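Local coordinates for protein short-chain-enoyl-CoA hydratase (Clostridium acetobutylicum, PDB 5Z7R) that catalyses the reversible hydration of crotonyl-CoA and other short-chain enoyl-CoA thioesters in butanoate metabolism, at residues Val17-Pro22 / Val52-Ala57; Gly58-Val63 / Asn105-Gly110; Gly112-Met117 / Gln132-Leu137; Ile121-Ser126 / Val179-Glu184. All blocks are in the same frame, centred on the assembly; numbering follows the deposited sequence.

Interaction 1. Residues Val17-Pro22 / Val52-Ala57; sequences VTINRP and VILTGA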
loop_
_atom_site.group_PDB
_atom_site.type_symbol
_atom_site.label_atom_id
_atom_site.label_comp_id
_atom_site.label_asym_id
_atom_site.label_seq_id
_atom_site.Cartn_x
_atom_site.Cartn_y
_atom_site.Cartn_z
ATOM N N VAL A 17 -16.517 23.771 -19.079
ATOM C CA VAL A 17 -16.417 24.567 -17.895
ATOM C C VAL A 17 -15.256 25.444 -18.183
ATOM O O VAL A 17 -14.206 24.964 -18.595
ATOM C CB VAL A 17 -16.165 23.685 -16.666
ATOM C CG1 VAL A 17 -15.970 24.508 -15.406
ATOM C CG2 VAL A 17 -17.318 22.718 -16.461
ATOM N N THR A 18 -15.439 26.736 -17.994
ATOM C CA THR A 18 -14.410 27.695 -18.356
ATOM C C THR A 18 -14.189 28.571 -17.182
ATOM O O THR A 18 -15.125 29.221 -16.711
ATOM C CB THR A 18 -14.824 28.612 -19.545
ATOM O OG1 THR A 18 -15.170 27.828 -20.702
ATOM C CG2 THR A 18 -13.727 29.517 -19.888
ATOM N N ILE A 19 -12.967 28.614 -16.698
ATOM C CA ILE A 19 -12.652 29.573 -15.662
ATOM C C ILE A 19 -12.404 30.898 -16.348
ATOM O O ILE A 19 -11.620 30.973 -17.294
ATOM C CB ILE A 19 -11.445 29.165 -14.830
ATOM C CG1 ILE A 19 -11.842 27.988 -13.940
ATOM C CG2 ILE A 19 -10.979 30.346 -13.986
ATOM C CD1 ILE A 19 -10.717 27.028 -13.676
ATOM N N ASN A 20 -13.068 31.934 -15.832
ATOM C CA ASN A 20 -13.183 33.215 -16.508
ATOM C C ASN A 20 -12.891 34.382 -15.572
ATOM O O ASN A 20 -13.812 35.022 -15.093
ATOM C CB ASN A 20 -14.593 33.298 -17.100
ATOM C CG ASN A 20 -14.856 34.591 -17.858
ATOM O OD1 ASN A 20 -13.939 35.333 -18.243
ATOM N ND2 ASN A 20 -16.132 34.866 -18.072
ATOM N N ARG A 21 -11.612 34.619 -15.282
ATOM C CA ARG A 21 -11.156 35.848 -14.606
ATOM C C ARG A 21 -10.073 36.481 -15.458
ATOM O O ARG A 21 -8.907 36.514 -15.056
ATOM C CB ARG A 21 -10.642 35.596 -13.192
ATOM C CG ARG A 21 -11.719 35.207 -12.175
ATOM C CD ARG A 21 -11.083 34.956 -10.803
ATOM N NE ARG A 21 -10.361 36.120 -10.254
ATOM C CZ ARG A 21 -9.350 36.069 -9.374
ATOM N NH1 ARG A 21 -8.878 34.901 -8.939
ATOM N NH2 ARG A 21 -8.783 37.196 -8.931
ATOM N N PRO A 22 -10.479 37.019 -16.632
ATOM C CA PRO A 22 -9.602 37.480 -17.714
ATOM C C PRO A 22 -8.512 38.395 -17.232
ATOM O O PRO A 22 -7.359 38.233 -17.630
ATOM C CB PRO A 22 -10.553 38.250 -18.638
ATOM C CG PRO A 22 -11.872 37.585 -18.442
ATOM C CD PRO A 22 -11.902 37.252 -16.970
ATOM N N VAL A 52 -16.633 16.182 -19.755
ATOM C CA VAL A 52 -16.385 17.541 -19.344
ATOM C C VAL A 52 -15.102 18.026 -19.981
ATOM O O VAL A 52 -14.143 17.264 -20.102
ATOM C CB VAL A 52 -16.246 17.624 -17.802
ATOM C CG1 VAL A 52 -15.770 18.992 -17.353
ATOM C CG2 VAL A 52 -17.543 17.248 -17.141
ATOM N N ILE A 53 -15.090 19.291 -20.375
ATOM C CA ILE A 53 -13.922 19.940 -20.850
ATOM C C ILE A 53 -13.725 21.130 -19.965
ATOM O O ILE A 53 -14.619 21.920 -19.746
ATOM C CB ILE A 53 -14.094 20.449 -22.286
ATOM C CG1 ILE A 53 -14.465 19.292 -23.218
ATOM C CG2 ILE A 53 -12.836 21.171 -22.779
ATOM C CD1 ILE A 53 -14.715 19.757 -24.637
ATOM N N LEU A 54 -12.515 21.270 -19.490
ATOM C CA LEU A 54 -12.184 22.340 -18.636
ATOM C C LEU A 54 -11.268 23.166 -19.403
ATOM O O LEU A 54 -10.271 22.663 -19.909
ATOM C CB LEU A 54 -11.434 21.825 -17.415
ATOM C CG LEU A 54 -10.931 22.875 -16.439
ATOM C CD1 LEU A 54 -12.093 23.707 -15.903
ATOM C CD2 LEU A 54 -10.148 22.188 -15.314
ATOM N N THR A 55 -11.530 24.451 -19.443
ATOM C CA THR A 55 -10.519 25.352 -19.963
ATOM C C THR A 55 -10.595 26.686 -19.269
ATOM O O THR A 55 -11.447 26.901 -18.422
ATOM C CB THR A 55 -10.694 25.550 -21.480
ATOM O OG1 THR A 55 -9.507 26.149 -22.006
ATOM C CG2 THR A 55 -11.962 26.412 -21.770
ATOM N N GLY A 56 -9.647 27.540 -19.612
ATOM C CA GLY A 56 -9.645 28.940 -19.208
ATOM C C GLY A 56 -10.194 29.834 -20.316
ATOM O O GLY A 56 -10.579 29.351 -21.378
ATOM N N ALA A 57 -10.232 31.135 -20.054
ATOM C CA ALA A 57 -10.792 32.118 -20.980
ATOM C C ALA A 57 -9.723 33.016 -21.585
ATOM O O ALA A 57 -8.681 33.321 -20.964
ATOM C CB ALA A 57 -11.843 32.967 -20.290
#
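In the beta-alpha-beta unit built from strand 14-19, helix 30-45 and strand 51-56, Val17-Ile19 lies alongside Ile53-Gly56 as a parallel strand pair, the short axes 4.6 Å apart and 20° from alignment. The register sets Val17 opposite Leu54 and Thr18 opposite Thr55. Val17 uses both of its polar backbone atoms on the residues flanking Leu54: its N donates to Ile53 O at 2.7 Å, and its O receives Thr55 N at 2.9 Å. Thr55 does the same in return, since its O takes Ile19 N in the carbonyl plane. Thr55 O also has Thr18 CA at 3.1 Å, in a CA-H...O contact.

One face of this pair carries Val17, Ile19 and Leu54. Leu54 CG stands anti to the backbone N (chi1 176°), and its CD1 branch leans back across the strand to 4.0 Å from Val17 CG1. Ile19 CD1 comes to the same methyl. Helix 30-45, the connection between the two parallel strands, packs against this face, with Met36 on Ile19 and Ile43 on both Val17 and Val52.

On the other face Thr18 and Thr55 lie side by side and point the same way, with Thr18 OG1 3.7 Å from Thr55 CG2. The methyl of Thr18 is turned along the neighbouring strand instead, and its CG2 reaches Gly56 O at 3.5 Å. Thr55 OG1 turns to the next strand, where it is hydrogen-bonded to Ala103 O. Beyond the strand pairing, Ala57 CB sits 3.8 Å from Asn20 OD1.

Interaction 2. Residues Gly58-Val63 / Asn105-Gly110; sequences GEKSFV and NGFALG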
loop_
_atom_site.group_PDB
_atom_site.type_symbol
_atom_site.label_atom_id
_atom_site.label_comp_id
_atom_site.label_asym_id
_atom_site.label_seq_id
_atom_site.Cartn_x
_atom_site.Cartn_y
_atom_site.Cartn_z
ATOM N N GLY A 58 -10.007 33.448 -22.809
ATOM C CA GLY A 58 -9.061 34.253 -23.545
ATOM C C GLY A 58 -7.977 33.351 -24.069
ATOM O O GLY A 58 -8.095 32.090 -24.045
ATOM N N GLU A 59 -6.925 34.010 -24.531
ATOM C CA GLU A 59 -5.852 33.373 -25.278
ATOM C C GLU A 59 -4.530 33.481 -24.551
ATOM O O GLU A 59 -3.522 33.023 -25.073
ATOM C CB GLU A 59 -5.688 34.009 -26.696
ATOM C CG GLU A 59 -6.981 34.225 -27.481
ATOM C CD GLU A 59 -7.708 32.930 -27.816
ATOM O OE1 GLU A 59 -7.004 31.973 -28.236
ATOM O OE2 GLU A 59 -8.969 32.874 -27.672
ATOM N N LYS A 60 -4.485 34.104 -23.381
ATOM C CA LYS A 60 -3.234 34.115 -22.662
ATOM C C LYS A 60 -3.147 32.981 -21.606
ATOM O O LYS A 60 -2.058 32.405 -21.398
ATOM C CB LYS A 60 -2.964 35.479 -22.040
ATOM C CG LYS A 60 -1.473 35.674 -21.745
ATOM C CD LYS A 60 -1.057 37.116 -21.434
ATOM C CE LYS A 60 0.440 37.316 -21.716
ATOM N NZ LYS A 60 1.054 38.414 -20.917
ATOM N N SER A 61 -4.262 32.650 -20.944
ATOM C CA SER A 61 -4.198 31.798 -19.718
ATOM C C SER A 61 -5.184 30.684 -19.625
ATOM O O SER A 61 -6.374 30.852 -19.924
ATOM C CB SER A 61 -4.357 32.613 -18.428
ATOM O OG SER A 61 -3.126 32.749 -17.746
ATOM N N PHE A 62 -4.670 29.550 -19.157
ATOM C CA PHE A 62 -5.512 28.489 -18.646
ATOM C C PHE A 62 -5.935 28.913 -17.227
ATOM O O PHE A 62 -7.068 29.313 -17.025
ATOM C CB PHE A 62 -4.774 27.146 -18.679
ATOM C CG PHE A 62 -5.538 26.022 -18.054
ATOM C CD1 PHE A 62 -6.672 25.510 -18.667
ATOM C CD2 PHE A 62 -5.135 25.493 -16.840
ATOM C CE1 PHE A 62 -7.377 24.484 -18.079
ATOM C CE2 PHE A 62 -5.832 24.482 -16.247
ATOM C CZ PHE A 62 -6.940 23.964 -16.872
ATOM N N VAL A 63 -5.039 28.725 -16.285
ATOM C CA VAL A 63 -5.170 29.264 -14.968
ATOM C C VAL A 63 -3.771 29.665 -14.546
ATOM O O VAL A 63 -2.904 28.838 -14.446
ATOM C CB VAL A 63 -5.784 28.208 -14.030
ATOM C CG1 VAL A 63 -5.747 28.637 -12.592
ATOM C CG2 VAL A 63 -7.189 27.853 -14.448
ATOM N N ASN A 105 -5.127 26.093 -22.561
ATOM C CA ASN A 105 -5.055 27.079 -23.629
ATOM C C ASN A 105 -3.990 28.112 -23.390
ATOM O O ASN A 105 -3.828 29.021 -24.170
ATOM C CB ASN A 105 -6.408 27.773 -23.813
ATOM C CG ASN A 105 -6.840 28.542 -22.572
ATOM O OD1 ASN A 105 -6.606 29.760 -22.461
ATOM N ND2 ASN A 105 -7.429 27.826 -21.615
ATOM N N GLY A 106 -3.220 27.982 -22.327
ATOM C CA GLY A 106 -2.221 29.014 -22.072
ATOM C C GLY A 106 -1.535 28.766 -20.772
ATOM O O GLY A 106 -1.310 27.630 -20.417
ATOM N N PHE A 107 -1.195 29.824 -20.059
ATOM C CA PHE A 107 -0.508 29.679 -18.772
ATOM C C PHE A 107 -1.219 28.671 -17.857
ATOM O O PHE A 107 -2.459 28.673 -17.713
ATOM C CB PHE A 107 -0.446 31.020 -18.062
ATOM C CG PHE A 107 0.653 31.951 -18.525
ATOM C CD1 PHE A 107 1.983 31.663 -18.281
ATOM C CD2 PHE A 107 0.341 33.186 -19.067
ATOM C CE1 PHE A 107 2.989 32.554 -18.639
ATOM C CE2 PHE A 107 1.342 34.080 -19.426
ATOM C CZ PHE A 107 2.670 33.762 -19.208
ATOM N N ALA A 108 -0.417 27.794 -17.262
ATOM C CA ALA A 108 -0.902 26.816 -16.279
ATOM C C ALA A 108 0.123 26.622 -15.176
ATOM O O ALA A 108 0.911 25.695 -15.217
ATOM C CB ALA A 108 -1.228 25.491 -16.939
ATOM N N LEU A 109 0.102 27.498 -14.181
ATOM C CA LEU A 109 1.108 27.490 -13.150
ATOM C C LEU A 109 0.503 27.262 -11.754
ATOM O O LEU A 109 -0.656 27.608 -11.485
ATOM C CB LEU A 109 1.891 28.797 -13.188
ATOM C CG LEU A 109 2.422 29.278 -14.553
ATOM C CD1 LEU A 109 3.189 30.606 -14.411
ATOM C CD2 LEU A 109 3.318 28.230 -15.214
ATOM N N GLY A 110 1.291 26.618 -10.897
ATOM C CA GLY A 110 0.947 26.414 -9.508
ATOM C C GLY A 110 -0.393 25.740 -9.450
ATOM O O GLY A 110 -0.565 24.692 -10.076
#
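With CG anti to the backbone N (chi1 175°), Phe62 sets its CD2 3.9 Å from Ala108 CB, whereas Phe107, with CG beside its own N (chi1 -81°), lays its ring along Lys60 and Ser61. The parallel pairing shifts by one residue between Ser61 and Val63, a beta bulge at Phe62, where the chain also turns a corner: Ser61 pairs with Phe107, but Val63 pairs with Ala108. The bonding records the slip, because Phe107 O accepts Val63 N at 2.9 Å and, more weakly, Phe62 N. Ahead of the bulge Phe107 N reaches a lone pair of Lys60 O at 3.0 Å, in the carbonyl plane; after it, Leu109 N makes a weak bond to Val63 O.

Gly106, having no side chain, lets the backbones close to 4.1 Å between its CA and Ser61 CA. The Phe62 ring carries Val63 CG2 on one face and extends onto Ile115 and Ala116 of helix 111-117. In the crotonase family the oxyanion hole is formed by two backbone N-H groups from the chain that follows these two segments, so the pairing lies close behind that site.

On the Phe107 side the extended Lys60 chain runs beside the ring, with its CG 4.0 Å from Phe107 CE2. Ser61 OG, which also makes a weak hydrogen bond to Leu25 O, lies near the ring plane at its edge, 3.2 Å from Phe107 CB.

Interaction 3. Residues Gly112-Met117 / Gln132-Leu137; sequences GCEIAM and QPEVGL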
loop_
_atom_site.group_PDB
_atom_site.type_symbol
_atom_site.label_atom_id
_atom_site.label_comp_id
_atom_site.label_asym_id
_atom_site.label_seq_id
_atom_site.Cartn_x
_atom_site.Cartn_y
_atom_site.Cartn_z
ATOM N N GLY A 112 -2.831 26.092 -11.145
ATOM C CA GLY A 112 -3.373 25.866 -12.472
ATOM C C GLY A 112 -2.841 24.624 -13.126
ATOM O O GLY A 112 -3.568 23.911 -13.815
ATOM N N CYS A 113 -1.553 24.382 -12.931
ATOM C CA CYS A 113 -0.964 23.095 -13.220
ATOM C C CYS A 113 -1.694 22.021 -12.436
ATOM O O CYS A 113 -2.133 21.004 -12.995
ATOM C CB CYS A 113 0.493 23.098 -12.837
ATOM S SG CYS A 113 1.340 21.722 -13.615
ATOM N N GLU A 114 -1.908 22.290 -11.145
ATOM C CA GLU A 114 -2.560 21.302 -10.251
ATOM C C GLU A 114 -3.967 20.989 -10.662
ATOM O O GLU A 114 -4.361 19.820 -10.629
ATOM C CB GLU A 114 -2.476 21.724 -8.782
ATOM C CG GLU A 114 -1.035 21.798 -8.251
ATOM C CD GLU A 114 -0.912 22.596 -6.957
ATOM O OE1 GLU A 114 -1.345 23.773 -6.929
ATOM O OE2 GLU A 114 -0.393 22.051 -5.962
ATOM N N ILE A 115 -4.741 21.975 -11.121
ATOM C CA ILE A 115 -6.091 21.635 -11.541
ATOM C C ILE A 115 -6.072 20.791 -12.804
ATOM O O ILE A 115 -6.858 19.842 -12.962
ATOM C CB ILE A 115 -7.028 22.870 -11.689
ATOM C CG1 ILE A 115 -8.493 22.406 -11.766
ATOM C CG2 ILE A 115 -6.668 23.746 -12.896
ATOM C CD1 ILE A 115 -9.476 23.460 -11.291
ATOM N N ALA A 116 -5.166 21.118 -13.710
ATOM C CA ALA A 116 -5.072 20.400 -14.979
ATOM C C ALA A 116 -4.672 18.933 -14.701
ATOM O O ALA A 116 -5.229 18.000 -15.307
ATOM C CB ALA A 116 -4.078 21.088 -15.905
ATOM N N MET A 117 -3.753 18.734 -13.749
ATOM C CA MET A 117 -3.299 17.361 -13.370
ATOM C C MET A 117 -4.389 16.570 -12.703
ATOM O O MET A 117 -4.300 15.344 -12.614
ATOM C CB MET A 117 -2.124 17.433 -12.436
ATOM C CG MET A 117 -0.927 18.031 -13.117
ATOM S SD MET A 117 0.645 17.810 -12.318
ATOM C CE MET A 117 0.673 18.996 -10.983
ATOM N N GLN A 132 5.421 25.077 -11.441
ATOM C CA GLN A 132 5.078 25.063 -10.012
ATOM C C GLN A 132 5.946 26.100 -9.327
ATOM O O GLN A 132 7.009 25.780 -8.833
ATOM C CB GLN A 132 5.365 23.697 -9.364
ATOM C CG GLN A 132 4.459 22.546 -9.774
ATOM C CD GLN A 132 2.990 22.742 -9.434
ATOM O OE1 GLN A 132 2.620 23.542 -8.568
ATOM N NE2 GLN A 132 2.141 21.985 -10.109
ATOM N N PRO A 133 5.478 27.355 -9.257
ATOM C CA PRO A 133 6.345 28.411 -8.723
ATOM C C PRO A 133 6.534 28.351 -7.201
ATOM O O PRO A 133 7.400 29.073 -6.641
ATOM C CB PRO A 133 5.607 29.703 -9.106
ATOM C CG PRO A 133 4.463 29.318 -9.958
ATOM C CD PRO A 133 4.169 27.877 -9.669
ATOM N N GLU A 134 5.762 27.481 -6.547
ATOM C CA GLU A 134 5.484 27.607 -5.107
ATOM C C GLU A 134 6.712 27.847 -4.243
ATOM O O GLU A 134 6.730 28.762 -3.432
ATOM C CB GLU A 134 4.673 26.432 -4.620
ATOM C CG GLU A 134 3.225 26.493 -5.109
ATOM C CD GLU A 134 2.959 25.861 -6.469
ATOM O OE1 GLU A 134 1.768 25.569 -6.772
ATOM O OE2 GLU A 134 3.928 25.660 -7.235
ATOM N N VAL A 135 7.767 27.082 -4.453
ATOM C CA VAL A 135 8.955 27.195 -3.604
ATOM C C VAL A 135 9.681 28.561 -3.702
ATOM O O VAL A 135 10.434 28.961 -2.793
ATOM C CB VAL A 135 9.915 25.997 -3.855
ATOM C CG1 VAL A 135 10.616 26.068 -5.214
ATOM C CG2 VAL A 135 10.960 25.968 -2.769
ATOM N N GLY A 136 9.471 29.281 -4.802
ATOM C CA GLY A 136 9.929 30.682 -4.868
ATOM C C GLY A 136 9.219 31.595 -3.865
ATOM O O GLY A 136 9.758 32.635 -3.473
ATOM N N LEU A 137 7.999 31.202 -3.484
ATOM C CA LEU A 137 7.160 31.927 -2.519
ATOM C C LEU A 137 7.204 31.351 -1.073
ATOM O O LEU A 137 6.406 31.731 -0.207
ATOM C CB LEU A 137 5.708 31.994 -3.041
ATOM C CG LEU A 137 5.608 32.470 -4.513
ATOM C CD1 LEU A 137 5.218 31.348 -5.451
ATOM C CD2 LEU A 137 4.608 33.584 -4.714
#
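Cys113 and Gln132 mark the nearest approach of the backbones, 7.1 Å between their CA atoms, so the contact is made by side chains. The segment from Gly112 is helical, with Met117 N bonded to Cys113 O. The facing segment leaves a strand and tightens into a 3-10 turn around Val135, where Leu137 N reaches Glu134 O at 2.8 Å.

Gln132 bends at chi2 (-62°), bringing its amide against the helix. The end of this amide, whose orientation is doubtful, lies against Cys113 CB and the methyl of Met117, the Met117 side chain coming from the opposite direction. The Glu114 side chain crosses that of Gln132 obliquely.

Glu114 and Glu134 are, by similarity, the two active-site glutamates. Glu114 is extended beyond CG (chi2 163°) and Glu134 is bent, and from opposite directions they bring Glu114 OE1 to 3.6 Å from Glu134 OE1, their carboxylate planes steeply inclined. Such a pair is consistent with the crotonase mechanism, in which two glutamates handle the water that is added. The other oxygen, Glu114 OE2, is gripped by two backbone amides, Phe143 N and Gly145 N, which fix the carboxylate.

Helix 76-95 packs on Glu114 and Ile115 through Phe90, and helix 145-153 covers Met117. Past strand 129-131, Val135 and Leu137 reach Val207 and Phe249 of a second subunit.

Interaction 4. Residues Ile121-Ser126 / Val179-Glu184; sequences IRIASS and VNKVVE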
loop_
_atom_site.group_PDB
_atom_site.type_symbol
_atom_site.label_atom_id
_atom_site.label_comp_id
_atom_site.label_asym_id
_atom_site.label_seq_id
_atom_site.Cartn_x
_atom_site.Cartn_y
_atom_site.Cartn_z
ATOM N N ILE A 121 -7.526 13.676 -18.795
ATOM C CA ILE A 121 -6.739 13.853 -20.003
ATOM C C ILE A 121 -6.320 15.312 -20.134
ATOM O O ILE A 121 -7.140 16.219 -19.997
ATOM C CB ILE A 121 -7.589 13.449 -21.214
ATOM C CG1 ILE A 121 -7.825 11.944 -21.200
ATOM C CG2 ILE A 121 -6.920 13.819 -22.526
ATOM C CD1 ILE A 121 -9.090 11.518 -21.905
ATOM N N ARG A 122 -5.050 15.556 -20.386
ATOM C CA ARG A 122 -4.580 16.900 -20.638
ATOM C C ARG A 122 -4.162 17.003 -22.102
ATOM O O ARG A 122 -3.549 16.083 -22.690
ATOM C CB ARG A 122 -3.366 17.238 -19.781
ATOM C CG ARG A 122 -3.693 17.566 -18.332
ATOM C CD ARG A 122 -2.588 17.210 -17.319
ATOM N NE ARG A 122 -2.274 15.786 -17.281
ATOM C CZ ARG A 122 -3.106 14.835 -16.901
ATOM N NH1 ARG A 122 -4.348 15.121 -16.504
ATOM N NH2 ARG A 122 -2.703 13.575 -16.921
ATOM N N ILE A 123 -4.472 18.164 -22.658
ATOM C CA ILE A 123 -4.192 18.505 -24.024
ATOM C C ILE A 123 -3.870 19.986 -23.965
ATOM O O ILE A 123 -4.392 20.701 -23.121
ATOM C CB ILE A 123 -5.423 18.090 -24.857
ATOM C CG1 ILE A 123 -5.028 16.989 -25.824
ATOM C CG2 ILE A 123 -6.172 19.233 -25.524
ATOM C CD1 ILE A 123 -5.860 15.742 -25.628
ATOM N N ALA A 124 -2.949 20.442 -24.782
ATOM C CA ALA A 124 -2.469 21.802 -24.637
ATOM C C ALA A 124 -2.353 22.462 -25.988
ATOM O O ALA A 124 -2.294 21.757 -27.006
ATOM C CB ALA A 124 -1.130 21.815 -23.952
ATOM N N SER A 125 -2.307 23.802 -25.980
ATOM C CA SER A 125 -2.003 24.590 -27.180
ATOM C C SER A 125 -0.548 25.038 -27.147
ATOM O O SER A 125 0.033 25.238 -26.080
ATOM C CB SER A 125 -2.974 25.774 -27.398
ATOM O OG SER A 125 -2.969 26.702 -26.329
ATOM N N SER A 126 0.050 25.177 -28.327
ATOM C CA SER A 126 1.512 25.274 -28.417
ATOM C C SER A 126 2.067 26.438 -27.606
ATOM O O SER A 126 3.249 26.472 -27.306
ATOM C CB SER A 126 1.984 25.326 -29.892
ATOM O OG SER A 126 1.532 26.506 -30.552
ATOM N N VAL A 179 1.268 16.297 -20.816
ATOM C CA VAL A 179 0.136 16.301 -21.748
ATOM C C VAL A 179 0.219 15.172 -22.760
ATOM O O VAL A 179 1.312 14.685 -23.028
ATOM C CB VAL A 179 0.021 17.628 -22.508
ATOM C CG1 VAL A 179 -0.302 18.734 -21.511
ATOM C CG2 VAL A 179 1.299 17.945 -23.300
ATOM N N ASN A 180 -0.960 14.791 -23.279
ATOM C CA ASN A 180 -1.152 13.820 -24.335
ATOM C C ASN A 180 -1.046 14.373 -25.767
ATOM O O ASN A 180 -0.826 13.621 -26.694
ATOM C CB ASN A 180 -2.528 13.193 -24.192
ATOM C CG ASN A 180 -2.683 12.393 -22.926
ATOM O OD1 ASN A 180 -1.710 12.101 -22.218
ATOM N ND2 ASN A 180 -3.922 12.012 -22.637
ATOM N N LYS A 181 -1.258 15.672 -25.956
ATOM C CA LYS A 181 -1.173 16.297 -27.283
ATOM C C LYS A 181 -0.897 17.775 -27.215
ATOM O O LYS A 181 -1.278 18.475 -26.272
ATOM C CB LYS A 181 -2.478 16.172 -28.026
ATOM C CG LYS A 181 -2.901 14.789 -28.447
ATOM C CD LYS A 181 -3.899 14.935 -29.593
ATOM C CE LYS A 181 -4.540 13.609 -29.966
ATOM N NZ LYS A 181 -5.618 13.248 -29.005
ATOM N N VAL A 182 -0.230 18.257 -28.242
ATOM C CA VAL A 182 -0.087 19.692 -28.464
ATOM C C VAL A 182 -0.702 19.971 -29.840
ATOM O O VAL A 182 -0.537 19.177 -30.758
ATOM C CB VAL A 182 1.370 20.132 -28.304
ATOM C CG1 VAL A 182 1.523 21.643 -28.423
ATOM C CG2 VAL A 182 1.868 19.669 -26.946
ATOM N N VAL A 183 -1.517 21.024 -29.906
ATOM C CA VAL A 183 -2.131 21.560 -31.131
ATOM C C VAL A 183 -1.936 23.063 -31.064
ATOM O O VAL A 183 -1.402 23.566 -30.070
ATOM C CB VAL A 183 -3.635 21.275 -31.250
ATOM C CG1 VAL A 183 -3.921 19.782 -31.343
ATOM C CG2 VAL A 183 -4.410 21.880 -30.101
ATOM N N GLU A 184 -2.326 23.780 -32.119
ATOM C CA GLU A 184 -2.222 25.240 -32.126
ATOM C C GLU A 184 -3.458 25.801 -31.458
ATOM O O GLU A 184 -4.491 25.130 -31.414
ATOM C CB GLU A 184 -2.085 25.774 -33.559
ATOM C CG GLU A 184 -0.718 25.486 -34.195
ATOM C CD GLU A 184 0.441 26.223 -33.526
ATOM O OE1 GLU A 184 0.495 27.486 -33.573
ATOM O OE2 GLU A 184 1.320 25.529 -32.960
#
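Ser126 OG approaches the carboxylate of Glu184 from above its plane, 50° out of it, and donates a hydrogen bond to Glu184 OE2 at 2.6 Å. The acid is folded back to this position by its bend at chi2 (-66°), although its CB starts out away from the partner segment. A second flat group is the Asn180 amide; its side chain crosses that of Ile121 at about a right angle, with Asn180 ND2 3.5 Å from Ile121 CG2. That nitrogen is hydrogen-bonded to Gln160 OE1 and Gly156 O of a third subunit, which ties this edge to the oligomer interface.

Strand 182-183 is an edge strand, within this chain, of the larger, six-stranded sheet and runs parallel to strand 121-125. Ala124 pairs with Val182 and Ser125 with Val183. Ala124 N donates to Lys181 O at 3.0 Å, and Ala124 O receives Val183 N in the carbonyl plane. Farther back, Asn180 N bonds to Arg122 O, tilted 32° out of the carbonyl plane.

Ile123 and Lys181 lie side by side, pointing the same way, and are tightly packed: Ile123 CG1 is 3.5 Å from Lys181 CB. Helix 188-201 lies over them through Ile195. Toward the opposite face Val179 CG1 fits between Arg122 CB and Ala124 CB, at 3.8 Å and 4.0 Å, while Arg122 NE is bonded to Leu178 O.

Overall arrangement
Interactions 1 and 4 belong to the same six-stranded sheet, centres about 15 Å apart without touching; strand 100-104 lies between strands 51-56 and 121-125. Interaction 2 joins two strands of the smaller sheet, and its centre lies about 9 Å from that of interaction 1, where Ile19 CD1 meets Val63 CG2 at 3.7 Å. Strand 107-109 runs directly into helix 111-117, so interaction 2 leads into interaction 3, their centres about 12 Å apart, which holds both putative catalytic glutamates. Along the chain interactions 1, 2 and 3 follow in series, but 3 and 4 interleave: helix 111-117 precedes strand 121-125, and Arg122 NH1 is hydrogen-bonded to Ala116 O. The active-site helix is thereby coupled to both sheets.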